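Local coordinates for uncharacterized protein (Bacteroides uniformis ATCC 8492, PDB 4Q68) that is probably an N-acetylmuramoyl-L-alanine amidase of the NlpC/P60 group, cleaving the bond between sugar and peptide in bacterial cell-wall fragments, at residues A[76-81]-A[99-104]; A[86-91]-A[95-100]; A[221-224]-A[229-232]. One frame throughout, in Å; residues are numbered along the deposited sequence. Where two conformers were deposited one is given.

Overall arrangement
Interactions 1 and 2 are neighbours on helix 91-100, their centres about 7 Å apart. They share Val-99 and Arg-100, and a probable hydrogen bond from Asp-78 N to Asn-97 OD1 (2.9 Å) joins them directly. Interaction 1 fixes the loop after helix 64-75 to the C-terminal end of the helix at the surface, whereas interaction 2 packs the later part of that loop on the helix in the interior and presents Arg-87 and His-89 to the NAG sugar. Interaction 3 stands across the chain's centre, where helix 220-225 meets the sheet; its centre is about 23 Å from that of interaction 2 and about 28 Å from that of interaction 1.

Interaction 1 of 3, residues A[76-81]-A[99-104]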
ATOM      1  N   TYR A  76      -3.264   1.329  11.312  1.00  5.45           N
ATOM      2  CA  TYR A  76      -2.596   1.014  12.565  1.00  5.86           C
ATOM      3  C   TYR A  76      -2.670  -0.467  12.862  1.00  5.87           C
ATOM      4  O   TYR A  76      -3.650  -1.149  12.559  1.00  6.42           O
ATOM      5  CB  TYR A  76      -3.213   1.824  13.719  1.00  6.23           C
ATOM      6  CG  TYR A  76      -2.961   3.293  13.522  1.00  6.25           C
ATOM      7  CD1 TYR A  76      -1.757   3.861  13.903  1.00  6.61           C
ATOM      8  CD2 TYR A  76      -3.902   4.112  12.910  1.00  6.41           C
ATOM      9  CE1 TYR A  76      -1.482   5.195  13.667  1.00  6.62           C
ATOM     10  CE2 TYR A  76      -3.643   5.444  12.676  1.00  6.70           C
ATOM     11  CZ  TYR A  76      -2.442   5.988  13.065  1.00  7.01           C
ATOM     12  OH  TYR A  76      -2.194   7.316  12.809  1.00  7.49           O
ATOM     13  N   ARG A  77      -1.625  -0.958  13.524  1.00  6.41           N
ATOM     14  CA  ARG A  77      -1.522  -2.360  13.909  1.00  6.82           C
ATOM     15  C   ARG A  77      -2.699  -2.746  14.805  1.00  6.99           C
ATOM     16  O   ARG A  77      -2.856  -2.198  15.909  1.00  7.77           O
ATOM     17  CB  ARG A  77      -0.191  -2.560  14.624  1.00  7.20           C
ATOM     18  CG  ARG A  77       0.144  -3.989  15.053  1.00  8.36           C
ATOM     19  CD  ARG A  77       1.585  -4.097  15.626  1.00  8.83           C
ATOM     20  NE  ARG A  77       2.567  -3.804  14.579  1.00  8.72           N
ATOM     21  CZ  ARG A  77       3.239  -2.659  14.424  1.00  7.55           C
ATOM     22  NH1 ARG A  77       3.141  -1.674  15.312  1.00  8.76           N
ATOM     23  NH2 ARG A  77       4.031  -2.493  13.375  1.00  8.07           N
ATOM     24  N   ASP A  78      -3.537  -3.650  14.310  1.00  7.46           N
ATOM     25  CA  ASP A  78      -4.768  -4.054  14.996  1.00  8.35           C
ATOM     26  C   ASP A  78      -5.676  -2.875  15.341  1.00  8.60           C
ATOM     27  O   ASP A  78      -6.475  -2.940  16.265  1.00 10.41           O
ATOM     28  CB  ASP A  78      -4.445  -4.886  16.231  1.00  9.53           C
ATOM     29  CG  ASP A  78      -3.702  -6.153  15.885  1.00 11.05           C
ATOM     30  OD1 ASP A  78      -3.941  -6.748  14.806  1.00 10.40           O
ATOM     31  OD2 ASP A  78      -2.847  -6.552  16.703  1.00 19.67           O
ATOM     32  N   GLY A  79      -5.569  -1.794  14.578  1.00  8.31           N
ATOM     33  CA  GLY A  79      -6.404  -0.628  14.788  1.00  8.76           C
ATOM     34  C   GLY A  79      -6.138   0.161  16.049  1.00  9.36           C
ATOM     35  O   GLY A  79      -6.958   0.990  16.417  1.00 12.79           O
ATOM     36  N   LYS A  80      -5.006  -0.087  16.700  1.00  8.40           N
ATOM     37  CA  LYS A  80      -4.700   0.555  17.971  0.50  9.50           C
ATOM     38  C   LYS A  80      -3.649   1.633  17.768  1.00  9.12           C
ATOM     39  O   LYS A  80      -2.507   1.364  17.386  1.00 10.43           O
ATOM     40  CB  LYS A  80      -4.228  -0.475  18.998  0.50 10.46           C
ATOM     41  CG  LYS A  80      -5.268  -1.533  19.349  0.50 12.89           C
ATOM     42  CD  LYS A  80      -4.707  -2.574  20.321  0.50 17.63           C
ATOM     43  CE  LYS A  80      -5.612  -3.796  20.441  0.50 21.02           C
ATOM     44  NZ  LYS A  80      -5.100  -4.800  21.404  0.50 24.19           N
ATOM     45  N   ILE A  81      -4.048   2.873  17.997  1.00  8.36           N
ATOM     46  CA  ILE A  81      -3.139   3.990  17.846  1.00  8.66           C
ATOM     47  C   ILE A  81      -2.275   4.080  19.098  1.00  8.76           C
ATOM     48  O   ILE A  81      -2.783   4.291  20.199  1.00  9.44           O
ATOM     49  CB  ILE A  81      -3.876   5.307  17.600  1.00  9.19           C
ATOM     50  CG1 ILE A  81      -4.820   5.189  16.396  1.00  9.77           C
ATOM     51  CG2 ILE A  81      -2.880   6.415  17.385  1.00 10.81           C
ATOM     52  CD1 ILE A  81      -5.664   6.437  16.145  1.00 11.68           C
ATOM     53  N   VAL A  99      -4.709  -9.170   6.510  1.00  6.30           N
ATOM     54  CA  VAL A  99      -4.976 -10.601   6.442  1.00  7.07           C
ATOM     55  C   VAL A  99      -5.418 -11.113   7.817  1.00  7.27           C
ATOM     56  O   VAL A  99      -6.455 -11.780   7.943  1.00  7.86           O
ATOM     57  CB  VAL A  99      -3.753 -11.372   5.904  1.00  7.87           C
ATOM     58  CG1 VAL A  99      -3.948 -12.874   6.063  1.00  8.77           C
ATOM     59  CG2 VAL A  99      -3.507 -11.002   4.452  1.00  7.71           C
ATOM     60  N   ARG A 100      -4.656 -10.780   8.858  1.00  7.24           N
ATOM     61  CA  ARG A 100      -4.942 -11.247  10.210  1.00  8.38           C
ATOM     62  C   ARG A 100      -6.321 -10.778  10.671  1.00  8.40           C
ATOM     63  O   ARG A 100      -7.039 -11.508  11.339  1.00  9.86           O
ATOM     64  CB  ARG A 100      -3.870 -10.702  11.165  1.00  9.55           C
ATOM     65  CG  ARG A 100      -4.029 -11.117  12.609  1.00 12.26           C
ATOM     66  CD  ARG A 100      -2.851 -10.693  13.482  1.00 13.45           C
ATOM     67  NE  ARG A 100      -2.678  -9.239  13.552  1.00 12.58           N
ATOM     68  CZ  ARG A 100      -1.787  -8.538  12.851  1.00 10.43           C
ATOM     69  NH1 ARG A 100      -0.958  -9.121  11.998  1.00 12.55           N
ATOM     70  NH2 ARG A 100      -1.742  -7.227  13.004  1.00 10.34           N
ATOM     71  N   ASN A 101      -6.690  -9.549  10.325  1.00  7.54           N
ATOM     72  CA  ASN A 101      -7.925  -8.937  10.791  1.00  7.85           C
ATOM     73  C   ASN A 101      -9.076  -9.042   9.794  1.00  8.04           C
ATOM     74  O   ASN A 101     -10.148  -8.470  10.010  1.00  9.86           O
ATOM     75  CB  ASN A 101      -7.643  -7.502  11.232  1.00  8.14           C
ATOM     76  CG  ASN A 101      -6.841  -7.466  12.512  1.00  8.67           C
ATOM     77  OD1 ASN A 101      -7.301  -7.953  13.538  1.00 12.72           O
ATOM     78  ND2 ASN A 101      -5.641  -6.939  12.462  1.00  8.79           N
ATOM     79  N   GLY A 102      -8.893  -9.844   8.757  1.00  7.80           N
ATOM     80  CA  GLY A 102      -9.993 -10.313   7.941  1.00  8.29           C
ATOM     81  C   GLY A 102     -10.470  -9.430   6.815  1.00  7.62           C
ATOM     82  O   GLY A 102     -11.486  -9.743   6.203  1.00  9.53           O
ATOM     83  N   PHE A 103      -9.760  -8.338   6.519  1.00  6.71           N
ATOM     84  CA  PHE A 103     -10.212  -7.422   5.477  1.00  6.49           C
ATOM     85  C   PHE A 103      -9.351  -7.395   4.218  1.00  6.02           C
ATOM     86  O   PHE A 103      -9.674  -6.661   3.287  1.00  6.51           O
ATOM     87  CB  PHE A 103     -10.482  -6.012   6.028  1.00  6.89           C
ATOM     88  CG  PHE A 103      -9.271  -5.324   6.625  1.00  7.00           C
ATOM     89  CD1 PHE A 103      -8.373  -4.638   5.829  1.00  7.26           C
ATOM     90  CD2 PHE A 103      -9.049  -5.340   7.991  1.00  8.04           C
ATOM     91  CE1 PHE A 103      -7.279  -4.004   6.372  1.00  7.87           C
ATOM     92  CE2 PHE A 103      -7.964  -4.691   8.540  1.00  8.58           C
ATOM     93  CZ  PHE A 103      -7.074  -4.026   7.723  1.00  8.24           C
ATOM     94  N   LEU A 104      -8.289  -8.202   4.176  1.00  6.31           N
ATOM     95  CA  LEU A 104      -7.512  -8.414   2.967  1.00  6.47           C
ATOM     96  C   LEU A 104      -7.275  -9.896   2.732  1.00  6.40           C
ATOM     97  O   LEU A 104      -7.090 -10.662   3.677  1.00  7.56           O
ATOM     98  CB  LEU A 104      -6.128  -7.767   3.037  1.00  7.25           C
ATOM     99  CG  LEU A 104      -6.025  -6.249   3.045  1.00  7.92           C
ATOM    100  CD1 LEU A 104      -4.562  -5.849   3.171  1.00  8.48           C
ATOM    101  CD2 LEU A 104      -6.627  -5.643   1.800  1.00  7.80           C
TER
HETATM  102  O   HOH W   1      -3.976  -9.470  16.502  1.00 46.54           O
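Asp-78 and Arg-100 illustrate how a single carboxylate oxygen can gather several donors at a helix terminus. OD1 of Asp-78 accepts from Arg-100 NH2 at 2.9 Å and from Arg-100 NE at 3.1 Å, so the arginine holds it side-on with two nitrogens that converge on one atom. The carboxylate and guanidinium planes stand 86° apart. OD1 lies at the guanidinium edge, close to its plane, while the two nitrogens reach it differently: NE uses the syn lone pair, and NH2 comes from well above the carboxylate plane. A bend of the arginine chain about the CG-CD bond (chi3 62°) turns this edge toward the aspartate.

The third donor is Asn-101 ND2, 2.9 Å from Asp-78 OD1. Its hydrogen points almost straight at the acceptor, with an N-H...O angle of 175°, and takes the anti lone pair, leaving the syn side to NE. The same amide nitrogen also donates to Asn-97 O, one turn back in the helix. Water 1 adds weak bonds, donating to Asp-78 OD2 and accepting from Arg-100 NE. The backbone N of Asp-78 is satisfied by Asn-97 OD1.

Arg-77 offers mainly its aliphatic part here, CG lying 4.3 Å from Arg-100 NH2; its own charge is paired with Asp-93, and its NH1 donates to Thr-85 O.

Helix 91-100 ends in a Schellman motif with Gly-102 as its C-prime residue, Gly-102 N bonding to Val-99 O and Phe-103 N to Gly-98 O. Arg-100 and Asn-101 hold the aspartate beside this closing turn. The arginine's positive charge and the three N-H groups on OD1 probably keep Asp-78 ionised, although the C-terminal end of a helix dipole would by itself disfavour a carboxylate.

Interaction 2 of 3, residues A[86-91]-A[95-100]. With NAG (2-acetamido-2-deoxy-beta-D-glucopyranose), chain B.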
ATOM      1  N   SER A  86       3.211   2.488  15.834  1.00  7.05           N
ATOM      2  CA  SER A  86       1.987   1.701  15.647  1.00  6.92           C
ATOM      3  C   SER A  86       1.407   1.844  14.242  1.00  6.42           C
ATOM      4  O   SER A  86       0.566   1.052  13.844  1.00  6.74           O
ATOM      5  CB  SER A  86       0.920   2.082  16.678  1.00  8.07           C
ATOM      6  OG  SER A  86       0.430   3.402  16.491  1.00  8.24           O
ATOM      7  N   ARG A  87       1.827   2.868  13.502  1.00  5.97           N
ATOM      8  CA  ARG A  87       1.418   3.013  12.108  1.00  5.91           C
ATOM      9  C   ARG A  87       2.120   1.933  11.297  1.00  6.00           C
ATOM     10  O   ARG A  87       3.294   1.651  11.520  1.00  6.27           O
ATOM     11  CB  ARG A  87       1.790   4.401  11.580  1.00  6.50           C
ATOM     12  CG  ARG A  87       0.930   4.844  10.426  1.00  6.44           C
ATOM     13  CD  ARG A  87       1.510   5.980   9.634  1.00  7.07           C
ATOM     14  NE  ARG A  87       1.814   7.140  10.467  1.00  7.27           N
ATOM     15  CZ  ARG A  87       2.636   8.113  10.101  1.00  6.54           C
ATOM     16  NH1 ARG A  87       3.220   8.091   8.913  1.00  7.43           N
ATOM     17  NH2 ARG A  87       2.886   9.115  10.935  1.00  7.02           N
ATOM     18  N   LEU A  88       1.417   1.340  10.343  1.00  5.72           N
ATOM     19  CA  LEU A  88       1.949   0.219   9.569  1.00  5.91           C
ATOM     20  C   LEU A  88       2.769   0.727   8.380  1.00  5.81           C
ATOM     21  O   LEU A  88       2.381   0.641   7.215  1.00  7.13           O
ATOM     22  CB  LEU A  88       0.808  -0.693   9.149  1.00  5.94           C
ATOM     23  CG  LEU A  88       0.144  -1.386  10.331  1.00  6.16           C
ATOM     24  CD1 LEU A  88      -1.279  -1.825   9.994  1.00  6.16           C
ATOM     25  CD2 LEU A  88       0.967  -2.573  10.796  1.00  7.21           C
ATOM     26  N   HIS A  89       3.951   1.231   8.707  1.00  5.88           N
ATOM     27  CA  HIS A  89       4.838   1.849   7.726  1.00  5.94           C
ATOM     28  C   HIS A  89       5.282   0.895   6.626  1.00  5.52           C
ATOM     29  O   HIS A  89       5.386   1.295   5.472  1.00  6.95           O
ATOM     30  CB  HIS A  89       6.096   2.377   8.400  1.00  6.52           C
ATOM     31  CG  HIS A  89       5.821   3.412   9.430  1.00  6.70           C
ATOM     32  ND1 HIS A  89       5.369   4.663   9.101  1.00  7.57           N
ATOM     33  CD2 HIS A  89       5.888   3.365  10.780  1.00  7.18           C
ATOM     34  CE1 HIS A  89       5.207   5.357  10.212  1.00  7.81           C
ATOM     35  NE2 HIS A  89       5.506   4.593  11.244  1.00  7.35           N
ATOM     36  N   TYR A  90       5.593  -0.342   6.992  1.00  5.17           N
ATOM     37  CA  TYR A  90       6.053  -1.316   6.018  1.00  4.95           C
ATOM     38  C   TYR A  90       4.868  -2.055   5.425  1.00  4.81           C
ATOM     39  O   TYR A  90       4.019  -2.575   6.159  1.00  4.96           O
ATOM     40  CB  TYR A  90       7.033  -2.291   6.645  1.00  5.17           C
ATOM     41  CG  TYR A  90       8.353  -1.694   7.032  1.00  5.17           C
ATOM     42  CD1 TYR A  90       9.228  -1.211   6.066  1.00  5.98           C
ATOM     43  CD2 TYR A  90       8.761  -1.647   8.362  1.00  5.68           C
ATOM     44  CE1 TYR A  90      10.462  -0.700   6.413  1.00  6.07           C
ATOM     45  CE2 TYR A  90      10.005  -1.151   8.713  1.00  5.37           C
ATOM     46  CZ  TYR A  90      10.857  -0.693   7.732  1.00  5.42           C
ATOM     47  OH  TYR A  90      12.123  -0.250   8.039  1.00  6.65           O
ATOM     48  N   ILE A  91       4.817  -2.134   4.103  1.00  4.90           N
ATOM     49  CA  ILE A  91       3.661  -2.709   3.463  1.00  4.97           C
ATOM     50  C   ILE A  91       3.517  -4.202   3.754  1.00  4.65           C
ATOM     51  O   ILE A  91       2.400  -4.684   3.876  1.00  5.06           O
ATOM     52  CB  ILE A  91       3.611  -2.336   1.972  1.00  5.58           C
ATOM     53  CG1 ILE A  91       3.576  -0.804   1.824  1.00  6.69           C
ATOM     54  CG2 ILE A  91       2.399  -2.976   1.291  1.00  6.42           C
ATOM     55  CD1 ILE A  91       2.524  -0.086   2.685  1.00  8.21           C
ATOM     56  N   ILE A  95      -0.043  -5.454   5.026  1.00  5.28           N
ATOM     57  CA  ILE A  95      -0.715  -6.604   4.448  1.00  5.32           C
ATOM     58  C   ILE A  95      -1.045  -7.607   5.551  1.00  5.64           C
ATOM     59  O   ILE A  95      -2.174  -8.093   5.633  1.00  6.09           O
ATOM     60  CB  ILE A  95       0.169  -7.247   3.367  1.00  5.25           C
ATOM     61  CG1 ILE A  95       0.271  -6.325   2.154  1.00  5.40           C
ATOM     62  CG2 ILE A  95      -0.384  -8.641   2.977  1.00  5.91           C
ATOM     63  CD1 ILE A  95       1.377  -6.702   1.186  1.00  5.46           C
ATOM     64  N   ASN A  96      -0.077  -7.939   6.392  1.00  6.11           N
ATOM     65  CA  ASN A  96      -0.316  -8.915   7.449  1.00  6.73           C
ATOM     66  C   ASN A  96      -1.450  -8.475   8.363  1.00  5.91           C
ATOM     67  O   ASN A  96      -2.258  -9.283   8.793  1.00  6.50           O
ATOM     68  CB  ASN A  96       0.952  -9.138   8.283  1.00  7.43           C
ATOM     69  CG  ASN A  96       2.052  -9.807   7.506  1.00  9.32           C
ATOM     70  OD1 ASN A  96       1.822 -10.344   6.432  1.00 11.70           O
ATOM     71  ND2 ASN A  96       3.256  -9.762   8.044  1.00 10.69           N
ATOM     72  N   ASN A  97      -1.504  -7.186   8.674  1.00  5.65           N
ATOM     73  CA  ASN A  97      -2.579  -6.643   9.496  1.00  5.74           C
ATOM     74  C   ASN A  97      -3.946  -6.888   8.851  1.00  5.47           C
ATOM     75  O   ASN A  97      -4.886  -7.297   9.525  1.00  6.27           O
ATOM     76  CB  ASN A  97      -2.334  -5.147   9.711  1.00  6.39           C
ATOM     77  CG  ASN A  97      -3.426  -4.470  10.498  1.00  7.00           C
ATOM     78  OD1 ASN A  97      -3.648  -4.773  11.669  1.00  8.93           O
ATOM     79  ND2 ASN A  97      -4.115  -3.535   9.861  1.00  7.86           N
ATOM     80  N   GLY A  98      -4.061  -6.627   7.557  1.00  5.45           N
ATOM     81  CA  GLY A  98      -5.313  -6.844   6.859  1.00  5.83           C
ATOM     82  C   GLY A  98      -5.688  -8.303   6.739  1.00  5.68           C
ATOM     83  O   GLY A  98      -6.859  -8.648   6.860  1.00  6.32           O
ATOM     84  N   VAL A  99      -4.709  -9.170   6.510  1.00  6.30           N
ATOM     85  CA  VAL A  99      -4.976 -10.601   6.442  1.00  7.07           C
ATOM     86  C   VAL A  99      -5.418 -11.113   7.817  1.00  7.27           C
ATOM     87  O   VAL A  99      -6.455 -11.780   7.943  1.00  7.86           O
ATOM     88  CB  VAL A  99      -3.753 -11.372   5.904  1.00  7.87           C
ATOM     89  CG1 VAL A  99      -3.948 -12.874   6.063  1.00  8.77           C
ATOM     90  CG2 VAL A  99      -3.507 -11.002   4.452  1.00  7.71           C
ATOM     91  N   ARG A 100      -4.656 -10.780   8.858  1.00  7.24           N
ATOM     92  CA  ARG A 100      -4.942 -11.247  10.210  1.00  8.38           C
ATOM     93  C   ARG A 100      -6.321 -10.778  10.671  1.00  8.40           C
ATOM     94  O   ARG A 100      -7.039 -11.508  11.339  1.00  9.86           O
ATOM     95  CB  ARG A 100      -3.870 -10.702  11.165  1.00  9.55           C
ATOM     96  CG  ARG A 100      -4.029 -11.117  12.609  1.00 12.26           C
ATOM     97  CD  ARG A 100      -2.851 -10.693  13.482  1.00 13.45           C
ATOM     98  NE  ARG A 100      -2.678  -9.239  13.552  1.00 12.58           N
ATOM     99  CZ  ARG A 100      -1.787  -8.538  12.851  1.00 10.43           C
ATOM    100  NH1 ARG A 100      -0.958  -9.121  11.998  1.00 12.55           N
ATOM    101  NH2 ARG A 100      -1.742  -7.227  13.004  1.00 10.34           N
TER
HETATM  102  C1  NAG B 301       5.006   5.036   3.452  0.50 10.08           C
HETATM  103  C2  NAG B 301       5.841   5.195   4.715  0.50  8.88           C
HETATM  104  C3  NAG B 301       4.960   5.446   5.936  0.50  7.54           C
HETATM  105  C4  NAG B 301       3.872   6.477   5.647  0.50  7.71           C
HETATM  106  C5  NAG B 301       3.179   6.223   4.314  0.50  8.17           C
HETATM  107  C6  NAG B 301       2.191   7.345   4.018  0.50  8.64           C
HETATM  108  C7  NAG B 301       8.033   4.088   4.781  0.50  8.75           C
HETATM  109  C8  NAG B 301       8.821   2.854   5.070  0.50  8.34           C
HETATM  110  N2  NAG B 301       6.707   4.038   4.936  0.50  9.27           N
HETATM  111  O1  NAG B 301       5.879   4.974   2.365  0.50 13.75           O
HETATM  112  O3  NAG B 301       5.781   5.954   6.956  0.50  8.51           O
HETATM  113  O4  NAG B 301       2.933   6.521   6.696  0.50  9.04           O
HETATM  114  O5  NAG B 301       4.144   6.146   3.287  0.50  9.12           O
HETATM  115  O6  NAG B 301       2.862   8.578   3.946  0.50  8.34           O
HETATM  116  O7  NAG B 301       8.645   5.086   4.414  0.50 10.12           O
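The inverse gamma turn centred on Leu-88 and the first two turns of helix 91-100 frame this contact, in which Leu-88 meets Asn-97 and Ile-91 meets Ile-95. Leu-88 sends CD1 across the amide of Asn-97 at about a right angle, 3.3 Å from ND2. That amide is held elsewhere, ND2 by Lys-73 O, and so gives the leucine methyl a fixed surface to rest on. One helical turn is closed by Ile-95 N donating to Ile-91 O (2.8 Å), and beside that bond Ile-91 CG2 touches Ile-95 CD1 at 3.9 Å.

From the same loop, side chains turn toward the NAG sugar. Arg-87, its CG swung roughly opposite the backbone N (chi1 -155°), donates from NH1 to NAG O4 at 2.7 Å, near the guanidinium plane. His-89 ND1 hydrogen-bonds to NAG O3 at 2.5 Å, a shortness to be read with caution, and its CE1 lies over one face of the Arg-87 guanidinium. Glu-25 and Glu-30 pair with that arginine. A leucine in place of Arg-87 would probably leave NAG O4 without this donor and both glutamates without this cationic partner. The contact as a whole is an inverse gamma turn leading through the N-cap residue Tyr-90 into helix 91-100, with an early i to i+4 bond.

Interaction 3 of 3, residues A[221-224]-A[229-232]; sequences SQML and KWTG
Trp-230, the opening residue of strand 230-238, lies against Met-223 and Leu-224 of helix 220-225, a helix-to-strand connection leading into the antiparallel sheet of the NlpC/P60-type fold. Its bond from CA to CB points at the helix, and with CG anti to the carbonyl carbon (chi1 -70°) the indole continues alongside Met-223. Its six-membered ring comes up beside the helix backbone, CE3 lying 3.6 Å from Met-223 O, an oblique approach of carbonyl oxygen to ring.

The side chain of Met-223, a selenomethionine, is bent at its last torsion and runs at a slant to the indole, so that its terminal methyl CE reaches Trp-230 CZ3 at 4.2 Å. Farther along the helix Leu-224 brings CD2 to the near end of the tryptophan, 4.2 Å from Trp-230 CB, while its other surroundings include Ile-179 of strand 176-181. Beyond the two segments, the indole meets the ring of His-190 with planes about 25° apart, and Lys-160 NZ bonds to the carbonyl oxygens of both Leu-224 and Trp-230, tying helix to strand where their backbones come nearest. On the strand-backbone side, the same methyl, Leu-224 CD2, lies 3.9 Å from Gly-232 O.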
ATOM      1  N   SER A 221       2.672  -3.365 -16.471  1.00  7.07           N
ATOM      2  CA  SER A 221       3.850  -4.095 -16.915  1.00  7.77           C
ATOM      3  C   SER A 221       4.962  -3.143 -17.351  1.00  7.85           C
ATOM      4  O   SER A 221       6.140  -3.389 -17.083  1.00  9.11           O
ATOM      5  CB  SER A 221       3.492  -5.025 -18.071  1.00  8.41           C
ATOM      6  OG  SER A 221       2.877  -4.299 -19.118  1.00 10.10           O
ATOM      7  N   GLN A 222       4.602  -2.083 -18.079  1.00  8.62           N
ATOM      8  CA  GLN A 222       5.578  -1.102 -18.559  1.00  9.48           C
ATOM      9  C   GLN A 222       6.112  -0.248 -17.413  1.00  9.17           C
ATOM     10  O   GLN A 222       7.292   0.091 -17.380  1.00  9.99           O
ATOM     11  CB  GLN A 222       4.960  -0.203 -19.639  1.00 10.05           C
ATOM     12  CG  GLN A 222       5.957   0.709 -20.340  1.00 11.89           C
ATOM     13  CD  GLN A 222       6.940  -0.037 -21.183  1.00 14.09           C
ATOM     14  OE1 GLN A 222       8.162   0.199 -21.108  1.00 19.35           O
ATOM     15  NE2 GLN A 222       6.439  -0.940 -21.996  1.00 18.11           N
HETATM   16  N   MSE A 223       5.235   0.142 -16.493  1.00  8.65           N
HETATM   17  CA  MSE A 223       5.685   0.877 -15.307  0.90  8.25           C
HETATM   18  C   MSE A 223       6.785   0.103 -14.605  1.00  8.26           C
HETATM   19  O   MSE A 223       7.806   0.672 -14.191  1.00  9.51           O
HETATM   20  CB  MSE A 223       4.535   1.080 -14.326  0.90  8.16           C
HETATM   21  CG  MSE A 223       3.426   1.994 -14.820  0.90  8.42           C
HETATM   22 SE   MSE A 223       1.987   2.151 -13.520  0.68  9.14          SE
HETATM   23  CE  MSE A 223       2.999   2.897 -12.027  0.90 12.12           C
ATOM     24  N   LEU A 224       6.595  -1.199 -14.463  1.00  7.92           N
ATOM     25  CA  LEU A 224       7.601  -2.031 -13.812  1.00  7.51           C
ATOM     26  C   LEU A 224       8.887  -2.092 -14.643  1.00  9.02           C
ATOM     27  O   LEU A 224       9.982  -1.933 -14.117  1.00  9.60           O
ATOM     28  CB  LEU A 224       7.052  -3.434 -13.554  1.00  8.10           C
ATOM     29  CG  LEU A 224       5.802  -3.522 -12.669  1.00  7.89           C
ATOM     30  CD1 LEU A 224       5.258  -4.926 -12.649  1.00  9.58           C
ATOM     31  CD2 LEU A 224       6.091  -3.071 -11.243  1.00  8.72           C
ATOM     32  N   LYS A 229      14.565  -0.682 -10.245  1.00 11.98           N
ATOM     33  CA  LYS A 229      14.436  -1.106  -8.854  1.00 11.93           C
ATOM     34  C   LYS A 229      13.149  -1.852  -8.571  1.00 10.30           C
ATOM     35  O   LYS A 229      13.055  -2.539  -7.568  1.00 12.49           O
ATOM     36  CB  LYS A 229      14.513   0.081  -7.926  1.00 12.56           C
ATOM     37  CG  LYS A 229      15.872   0.725  -7.961  1.00 13.33           C
ATOM     38  CD  LYS A 229      15.986   1.818  -6.939  1.00 14.82           C
ATOM     39  CE  LYS A 229      17.309   2.547  -7.087  1.00 15.96           C
ATOM     40  NZ  LYS A 229      17.447   3.578  -6.052  1.00 18.36           N
ATOM     41  N   TRP A 230      12.150  -1.711  -9.435  1.00  8.57           N
ATOM     42  CA  TRP A 230      10.860  -2.344  -9.217  1.00  7.86           C
ATOM     43  C   TRP A 230      10.912  -3.755  -9.749  1.00  8.12           C
ATOM     44  O   TRP A 230      11.121  -3.969 -10.920  1.00 14.42           O
ATOM     45  CB  TRP A 230       9.766  -1.517  -9.876  1.00  7.68           C
ATOM     46  CG  TRP A 230       9.512  -0.226  -9.193  1.00  8.76           C
ATOM     47  CD1 TRP A 230      10.123   0.251  -8.068  1.00 10.17           C
ATOM     48  CD2 TRP A 230       8.543   0.748  -9.560  1.00  9.71           C
ATOM     49  NE1 TRP A 230       9.581   1.451  -7.710  1.00 12.40           N
ATOM     50  CE2 TRP A 230       8.604   1.780  -8.609  1.00 11.37           C
ATOM     51  CE3 TRP A 230       7.622   0.845 -10.594  1.00 10.60           C
ATOM     52  CZ2 TRP A 230       7.783   2.899  -8.673  1.00 12.85           C
ATOM     53  CZ3 TRP A 230       6.806   1.950 -10.643  1.00 13.10           C
ATOM     54  CH2 TRP A 230       6.890   2.961  -9.695  1.00 13.73           C
ATOM     55  N   THR A 231      10.738  -4.729  -8.874  1.00  6.62           N
ATOM     56  CA  THR A 231      10.998  -6.110  -9.223  1.00  6.91           C
ATOM     57  C   THR A 231       9.748  -6.913  -9.553  1.00  6.41           C
ATOM     58  O   THR A 231       9.856  -8.002 -10.111  1.00  7.08           O
ATOM     59  CB  THR A 231      11.734  -6.807  -8.079  1.00  7.22           C
ATOM     60  OG1 THR A 231      10.969  -6.629  -6.893  1.00  7.59           O
ATOM     61  CG2 THR A 231      13.127  -6.233  -7.897  1.00  8.41           C
ATOM     62  N   GLY A 232       8.575  -6.411  -9.185  1.00  6.14           N
ATOM     63  CA  GLY A 232       7.374  -7.214  -9.301  1.00  6.10           C
ATOM     64  C   GLY A 232       6.266  -6.623  -8.478  1.00  5.32           C
ATOM     65  O   GLY A 232       6.328  -5.444  -8.105  1.00  5.43           O
TER